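Local coordinates for SidF, inhibitor of growth family, member 3 (Legionella pneumophila subsp. pneumophila, PDB 4FYE), which removes phosphate from phosphoinositides of membranes, probably the 3-phosphate of phosphatidylinositol 3,4,5-trisphosphate, at residues A[239-244]-A[291-296]; A[356-361]-A[641-646]. The protein carries 1 engineered substitution. All blocks are in the same frame, centred on the assembly; numbering follows the deposited sequence.

Contact 1: residues A[239-244]-A[291-296]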
ATOM      1  N   LEU A 239     -11.206  -8.746  18.533  1.00118.63           N
ATOM      2  CA  LEU A 239      -9.845  -9.196  18.146  1.00108.98           C
ATOM      3  C   LEU A 239      -9.794 -10.301  17.080  1.00 97.46           C
ATOM      4  O   LEU A 239      -9.347 -11.413  17.349  1.00 96.86           O
ATOM      5  CB  LEU A 239      -9.000  -9.601  19.375  1.00100.97           C
ATOM      6  CG  LEU A 239      -8.230  -8.471  20.059  1.00 98.43           C
ATOM      7  CD1 LEU A 239      -9.141  -7.730  21.017  1.00106.43           C
ATOM      8  CD2 LEU A 239      -6.996  -8.956  20.802  1.00 89.85           C
ATOM      9  N   VAL A 240     -10.257  -9.972  15.878  1.00 91.14           N
ATOM     10  CA  VAL A 240     -10.061 -10.816  14.715  1.00 88.36           C
ATOM     11  C   VAL A 240      -8.586 -10.763  14.284  1.00 86.47           C
ATOM     12  O   VAL A 240      -7.878  -9.754  14.495  1.00 78.60           O
ATOM     13  CB  VAL A 240     -10.953 -10.377  13.534  1.00 93.18           C
ATOM     14  CG1 VAL A 240     -11.303 -11.584  12.663  1.00 87.46           C
ATOM     15  CG2 VAL A 240     -12.220  -9.677  14.042  1.00 90.66           C
ATOM     16  N   LEU A 241      -8.123 -11.863  13.703  1.00 78.72           N
ATOM     17  CA  LEU A 241      -6.779 -11.902  13.155  1.00 73.98           C
ATOM     18  C   LEU A 241      -6.782 -11.706  11.659  1.00 72.80           C
ATOM     19  O   LEU A 241      -7.815 -11.906  10.987  1.00 66.07           O
ATOM     20  CB  LEU A 241      -6.126 -13.241  13.436  1.00 69.68           C
ATOM     21  CG  LEU A 241      -6.071 -13.673  14.888  1.00 73.34           C
ATOM     22  CD1 LEU A 241      -5.374 -15.032  14.937  1.00 72.43           C
ATOM     23  CD2 LEU A 241      -5.329 -12.643  15.726  1.00 65.76           C
ATOM     24  N   GLY A 242      -5.605 -11.342  11.141  1.00 69.55           N
ATOM     25  CA  GLY A 242      -5.439 -11.145   9.722  1.00 72.53           C
ATOM     26  C   GLY A 242      -5.331  -9.697   9.313  1.00 75.06           C
ATOM     27  O   GLY A 242      -5.910  -8.801   9.944  1.00 75.00           O
ATOM     28  N   ASN A 243      -4.543  -9.483   8.265  1.00 68.30           N
ATOM     29  CA  ASN A 243      -4.466  -8.198   7.569  1.00 80.49           C
ATOM     30  C   ASN A 243      -5.661  -7.892   6.636  1.00 79.31           C
ATOM     31  O   ASN A 243      -6.424  -8.777   6.211  1.00 73.99           O
ATOM     32  CB  ASN A 243      -3.158  -8.132   6.767  1.00 76.22           C
ATOM     33  CG  ASN A 243      -1.970  -7.856   7.653  1.00 75.12           C
ATOM     34  OD1 ASN A 243      -2.003  -6.910   8.437  1.00 75.78           O
ATOM     35  ND2 ASN A 243      -0.924  -8.693   7.560  1.00 71.23           N
ATOM     36  N   SER A 244      -5.834  -6.628   6.311  1.00 77.69           N
ATOM     37  CA  SER A 244      -6.802  -6.340   5.274  1.00 92.20           C
ATOM     38  C   SER A 244      -6.437  -5.084   4.527  1.00 84.15           C
ATOM     39  O   SER A 244      -5.529  -4.312   4.925  1.00 71.85           O
ATOM     40  CB  SER A 244      -8.295  -6.381   5.754  1.00 98.09           C
ATOM     41  OG  SER A 244      -8.592  -5.419   6.766  1.00 87.91           O
ATOM     42  N   LYS A 291      -0.893  -5.652  21.008  1.00 63.73           N
ATOM     43  CA  LYS A 291       0.520  -5.758  20.613  1.00 65.13           C
ATOM     44  C   LYS A 291       0.868  -7.114  19.996  1.00 65.82           C
ATOM     45  O   LYS A 291       1.705  -7.187  19.105  1.00 67.14           O
ATOM     46  CB  LYS A 291       1.437  -5.504  21.799  1.00 66.24           C
ATOM     47  CG  LYS A 291       2.251  -4.237  21.695  1.00 69.66           C
ATOM     48  CD  LYS A 291       3.057  -3.932  22.963  1.00 75.28           C
ATOM     49  CE  LYS A 291       2.326  -2.942  23.863  1.00 77.68           C
ATOM     50  NZ  LYS A 291       3.227  -2.337  24.879  1.00 82.12           N
ATOM     51  N   ALA A 292       0.237  -8.182  20.485  1.00 68.05           N
ATOM     52  CA  ALA A 292       0.561  -9.531  20.024  1.00 69.48           C
ATOM     53  C   ALA A 292       0.008  -9.791  18.636  1.00 70.25           C
ATOM     54  O   ALA A 292       0.671 -10.460  17.813  1.00 59.65           O
ATOM     55  CB  ALA A 292       0.035 -10.586  20.977  1.00 67.21           C
ATOM     56  N   VAL A 293      -1.223  -9.310  18.414  1.00 66.28           N
ATOM     57  CA  VAL A 293      -1.865  -9.502  17.132  1.00 63.37           C
ATOM     58  C   VAL A 293      -1.053  -8.772  16.088  1.00 61.57           C
ATOM     59  O   VAL A 293      -0.931  -9.226  14.965  1.00 63.68           O
ATOM     60  CB  VAL A 293      -3.264  -8.927  17.140  1.00 62.06           C
ATOM     61  CG1 VAL A 293      -3.800  -8.789  15.741  1.00 54.09           C
ATOM     62  CG2 VAL A 293      -4.150  -9.815  17.987  1.00 65.15           C
ATOM     63  N   THR A 294      -0.460  -7.653  16.461  1.00 57.73           N
ATOM     64  CA  THR A 294       0.211  -6.945  15.447  1.00 54.26           C
ATOM     65  C   THR A 294       1.460  -7.693  15.047  1.00 56.69           C
ATOM     66  O   THR A 294       1.820  -7.689  13.849  1.00 51.08           O
ATOM     67  CB  THR A 294       0.336  -5.387  15.643  1.00 61.35           C
ATOM     68  OG1 THR A 294       1.699  -4.956  15.653  1.00 66.53           O
ATOM     69  CG2 THR A 294      -0.468  -4.808  16.823  1.00 52.82           C
ATOM     70  N   LEU A 295       2.080  -8.389  16.023  1.00 53.33           N
ATOM     71  CA  LEU A 295       3.186  -9.291  15.756  1.00 50.81           C
ATOM     72  C   LEU A 295       2.720 -10.496  14.891  1.00 53.27           C
ATOM     73  O   LEU A 295       3.311 -10.831  13.866  1.00 56.75           O
ATOM     74  CB  LEU A 295       3.716  -9.824  17.055  1.00 56.23           C
ATOM     75  CG  LEU A 295       5.183 -10.087  17.361  1.00 54.76           C
ATOM     76  CD1 LEU A 295       5.263 -11.484  17.940  1.00 54.89           C
ATOM     77  CD2 LEU A 295       6.115  -9.960  16.187  1.00 51.59           C
ATOM     78  N   ILE A 296       1.646 -11.135  15.295  1.00 52.18           N
ATOM     79  CA  ILE A 296       1.015 -12.148  14.502  1.00 54.84           C
ATOM     80  C   ILE A 296       0.802 -11.696  13.015  1.00 58.18           C
ATOM     81  O   ILE A 296       1.310 -12.347  12.061  1.00 59.65           O
ATOM     82  CB  ILE A 296      -0.252 -12.612  15.231  1.00 57.43           C
ATOM     83  CG1 ILE A 296       0.167 -13.539  16.397  1.00 59.37           C
ATOM     84  CG2 ILE A 296      -1.205 -13.295  14.273  1.00 59.31           C
ATOM     85  CD1 ILE A 296      -0.921 -13.818  17.417  1.00 59.77           C
TER

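Contact 2: residues A[356-361]-A[641-646]. Engineered in segment 641-646: S646 (natural residue Cys). With PO4 (phosphate ion), chain B.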
ATOM      1  N   GLU A 356      11.453  -5.279   4.150  1.00 49.92           N
ATOM      2  CA  GLU A 356      10.289  -4.436   4.060  1.00 47.51           C
ATOM      3  C   GLU A 356      10.606  -2.980   4.360  1.00 48.08           C
ATOM      4  O   GLU A 356      11.229  -2.693   5.380  1.00 50.19           O
ATOM      5  CB  GLU A 356       9.222  -4.921   5.009  1.00 48.70           C
ATOM      6  CG  GLU A 356       7.947  -4.103   4.934  1.00 43.02           C
ATOM      7  CD  GLU A 356       6.950  -4.359   6.092  1.00 49.50           C
ATOM      8  OE1 GLU A 356       5.895  -3.669   6.064  1.00 43.77           O
ATOM      9  OE2 GLU A 356       7.173  -5.241   6.996  1.00 47.39           O
ATOM     10  N   CYS A 357      10.163  -2.071   3.477  1.00 47.49           N
ATOM     11  CA  CYS A 357      10.238  -0.626   3.723  1.00 48.17           C
ATOM     12  C   CYS A 357       8.808  -0.060   3.872  1.00 45.80           C
ATOM     13  O   CYS A 357       8.056   0.082   2.902  1.00 51.39           O
ATOM     14  CB  CYS A 357      10.989   0.086   2.584  1.00 49.91           C
ATOM     15  SG  CYS A 357      11.000   1.917   2.763  1.00 56.41           S
ATOM     16  N   TYR A 358       8.416   0.238   5.089  1.00 46.14           N
ATOM     17  CA  TYR A 358       7.053   0.672   5.342  1.00 43.42           C
ATOM     18  C   TYR A 358       7.054   2.203   5.373  1.00 42.44           C
ATOM     19  O   TYR A 358       7.544   2.788   6.301  1.00 48.54           O
ATOM     20  CB  TYR A 358       6.564   0.003   6.644  1.00 39.08           C
ATOM     21  CG  TYR A 358       5.219   0.446   7.106  1.00 42.54           C
ATOM     22  CD1 TYR A 358       4.186   0.697   6.206  1.00 41.22           C
ATOM     23  CD2 TYR A 358       4.944   0.576   8.456  1.00 40.79           C
ATOM     24  CE1 TYR A 358       2.933   1.107   6.658  1.00 42.27           C
ATOM     25  CE2 TYR A 358       3.715   1.020   8.903  1.00 42.20           C
ATOM     26  CZ  TYR A 358       2.713   1.293   8.011  1.00 45.47           C
ATOM     27  OH  TYR A 358       1.469   1.710   8.488  1.00 54.29           O
ATOM     28  N   THR A 359       6.582   2.892   4.346  1.00 44.02           N
ATOM     29  CA  THR A 359       6.495   4.358   4.529  1.00 43.55           C
ATOM     30  C   THR A 359       5.097   4.721   5.046  1.00 42.85           C
ATOM     31  O   THR A 359       4.133   4.794   4.305  1.00 43.51           O
ATOM     32  CB  THR A 359       6.862   5.135   3.278  1.00 41.52           C
ATOM     33  OG1 THR A 359       6.152   4.571   2.229  1.00 39.02           O
ATOM     34  CG2 THR A 359       8.413   4.960   2.938  1.00 46.44           C
ATOM     35  N   GLN A 360       5.004   4.914   6.351  1.00 40.67           N
ATOM     36  CA  GLN A 360       3.720   5.233   6.963  1.00 40.06           C
ATOM     37  C   GLN A 360       3.471   6.738   6.856  1.00 41.18           C
ATOM     38  O   GLN A 360       4.429   7.547   6.805  1.00 41.83           O
ATOM     39  CB  GLN A 360       3.785   4.827   8.428  1.00 39.79           C
ATOM     40  CG  GLN A 360       2.492   4.859   9.180  1.00 41.67           C
ATOM     41  CD  GLN A 360       2.706   4.535  10.669  1.00 50.09           C
ATOM     42  OE1 GLN A 360       3.569   5.142  11.359  1.00 47.34           O
ATOM     43  NE2 GLN A 360       1.911   3.587  11.176  1.00 46.92           N
ATOM     44  N   VAL A 361       2.199   7.115   6.894  1.00 38.59           N
ATOM     45  CA  VAL A 361       1.784   8.451   6.534  1.00 42.56           C
ATOM     46  C   VAL A 361       0.638   9.047   7.446  1.00 43.07           C
ATOM     47  O   VAL A 361       0.093  10.084   7.202  1.00 45.60           O
ATOM     48  CB  VAL A 361       1.533   8.374   5.016  1.00 43.55           C
ATOM     49  CG1 VAL A 361       0.100   8.538   4.651  1.00 39.85           C
ATOM     50  CG2 VAL A 361       2.539   9.190   4.224  1.00 46.72           C
ATOM     51  N   ALA A 641      10.503  -4.526  -0.762  1.00 43.07           N
ATOM     52  CA  ALA A 641       9.087  -4.540  -0.906  1.00 42.11           C
ATOM     53  C   ALA A 641       8.508  -3.275  -0.194  1.00 41.46           C
ATOM     54  O   ALA A 641       8.585  -3.194   1.027  1.00 47.07           O
ATOM     55  CB  ALA A 641       8.541  -5.790  -0.268  1.00 36.43           C
ATOM     56  N   ASN A 642       7.977  -2.282  -0.921  1.00 41.68           N
ATOM     57  CA  ASN A 642       7.424  -1.075  -0.257  1.00 41.81           C
ATOM     58  C   ASN A 642       5.923  -1.222   0.166  1.00 40.66           C
ATOM     59  O   ASN A 642       5.020  -1.360  -0.697  1.00 40.78           O
ATOM     60  CB  ASN A 642       7.689   0.188  -1.111  1.00 43.53           C
ATOM     61  CG  ASN A 642       6.858   1.406  -0.655  1.00 46.00           C
ATOM     62  OD1 ASN A 642       5.944   1.836  -1.371  1.00 48.41           O
ATOM     63  ND2 ASN A 642       7.112   1.909   0.551  1.00 42.85           N
ATOM     64  N   THR A 643       5.678  -1.266   1.479  1.00 39.71           N
ATOM     65  CA  THR A 643       4.306  -1.237   2.076  1.00 36.66           C
ATOM     66  C   THR A 643       4.000   0.220   2.548  1.00 40.42           C
ATOM     67  O   THR A 643       4.905   0.970   2.905  1.00 40.66           O
ATOM     68  CB  THR A 643       4.208  -2.157   3.314  1.00 36.80           C
ATOM     69  OG1 THR A 643       5.229  -1.762   4.285  1.00 38.41           O
ATOM     70  CG2 THR A 643       4.509  -3.654   2.935  1.00 37.14           C
ATOM     71  N   LYS A 644       2.722   0.592   2.589  1.00 40.18           N
ATOM     72  CA  LYS A 644       2.298   1.958   2.762  1.00 46.23           C
ATOM     73  C   LYS A 644       0.822   2.013   3.181  1.00 48.56           C
ATOM     74  O   LYS A 644      -0.004   1.141   2.832  1.00 43.65           O
ATOM     75  CB  LYS A 644       2.560   2.845   1.519  1.00 41.45           C
ATOM     76  CG  LYS A 644       2.141   2.221   0.245  1.00 35.54           C
ATOM     77  CD  LYS A 644       2.694   3.044  -0.923  1.00 41.36           C
ATOM     78  CE  LYS A 644       2.639   2.277  -2.239  1.00 39.93           C
ATOM     79  NZ  LYS A 644       3.612   1.136  -2.121  1.00 40.76           N
ATOM     80  N   GLY A 645       0.520   3.043   3.979  1.00 53.07           N
ATOM     81  CA  GLY A 645      -0.562   2.895   4.917  1.00 61.07           C
ATOM     82  C   GLY A 645      -0.861   4.037   5.896  1.00 71.03           C
ATOM     83  O   GLY A 645      -0.016   4.898   6.353  1.00 42.37           O
ATOM     84  N   SER A 646      -2.126   3.951   6.259  1.00 69.51           N
ATOM     85  CA  SER A 646      -2.811   4.921   7.028  1.00 62.53           C
ATOM     86  C   SER A 646      -3.676   3.907   7.787  1.00 67.58           C
ATOM     87  O   SER A 646      -3.356   2.705   7.733  1.00 59.60           O
ATOM     88  CB  SER A 646      -3.563   5.856   6.052  1.00 54.29           C
ATOM     89  OG  SER A 646      -4.327   5.219   4.955  1.00 43.39           O
TER
HETATM   90  P   PO4 B 801      -6.861   6.969   6.271  1.00 62.81           P
HETATM   91  O1  PO4 B 801      -6.128   8.241   5.830  1.00 58.13           O
HETATM   92  O2  PO4 B 801      -6.292   6.454   7.588  1.00 83.68           O
HETATM   93  O3  PO4 B 801      -8.368   7.134   6.518  1.00 66.41           O
HETATM   94  O4  PO4 B 801      -6.688   5.883   5.193  1.00 78.06           O

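Contact 1: residues A[239-244]-A[291-296]
L239 reaches V293 on helix 284-311 through one methyl. Its CD2 lies 4.1 Å from CG2 of V293, and the two side chains meet at a slant. The same leucine also rests on K286 and A289, earlier on the helix. Its backbone N is held by D278. At V240 the side chain turns away, and only the carbonyl O approaches V293. L241 makes the closest approach. Its CD2 sits 3.8 Å from CG2 of V293 and 4.1 Å from CG1, so this one methyl meets both branches of the valine. With CG anti to the carbonyl carbon (chi1 -55°), L241 carries its CD2 in toward the helix, where it also comes 4.4 Å from CG2 of I296. V293 and I296 are three residues apart, about one helical turn, and present one apolar side to the loop. The contact lays the irregular segment before strand 247-254 along the flank of a long helix. L217, earlier in the same connection after helix 212-216, touches L241, and F507 of helix 482-514 touches I296. Beyond L241 the attachment becomes polar. G242 N bonds to the side chain of N297. N243 N bonds to the carboxylate of E300, one turn further along the helix.

Contact 2: residues A[356-361]-A[641-646]
E356 and T643 meet through their side chains on one face of a parallel strand pair. The hydroxyl OG1 of T643 donates to OE1 of E356 over 2.7 Å, on the anti lone pair of the carboxylate. The extended glutamate chain, with CG anti to the backbone N (chi1 -178°), brings OE1 over to T643 OG1. R273 makes a salt bridge to the same OE1, while Y410 and Q298 bind OE2. The carboxylate belongs to a buried residue, and several partners hold it. T643 OG1 also lies 3.2 Å from CB of Y358, crossing that side chain at about a right angle. The Y358 ring has K644 N near its plane, at the edge.

The strands are tightest here. C357 N bonds to A641 O at 3.1 Å and 168°. C357 O takes two donors from opposite faces of its carbonyl plane, T643 N and ND2 of N642. The same ND2 reaches OG1 of T359 at 3.3 Å, in its amide plane. T359 N closes on T643 O at 2.9 Å.

Further on the pairing loosens. T359 O and G645 N stand 4.0 Å apart, and the next bond is V361 N to G645 O at 3.2 Å.

S646, an engineered residue in place of Cys, follows. Its OG approaches phosphate O4. K647 N, D651 N and R652 NE also bind the ion, consistent with the phosphate-binding P-loop of a CX5R phosphatase.

Strand 641-645 is outermost in its sheet, and strand 402-416 flanks 353-360 on its other side. Helices 284-311 and 373-387 cover the E356 and Y358 face; helices 626-637 and 652-668 cover the C357 and T359 face.

In the fold
Contact 1 closes before contact 2 opens along the chain. Their centres are about 17 Å apart and their nearest atoms about 8 Å apart, so they do not touch. Helix 284-311 joins them. It carries residues 291-296, and further on its V301 and L305 pack against strand 353-360. Helix 373-387 also borders both, touching T294 and L295 as well as Y358. R273 touches N243 on one side and pairs with E356 on the other. K644 bonds to S266 and F267 of strand 260-268, tying the four-stranded sheet to the six-stranded one. Contact 2 leads into the phosphate site, while contact 1 lies further from it.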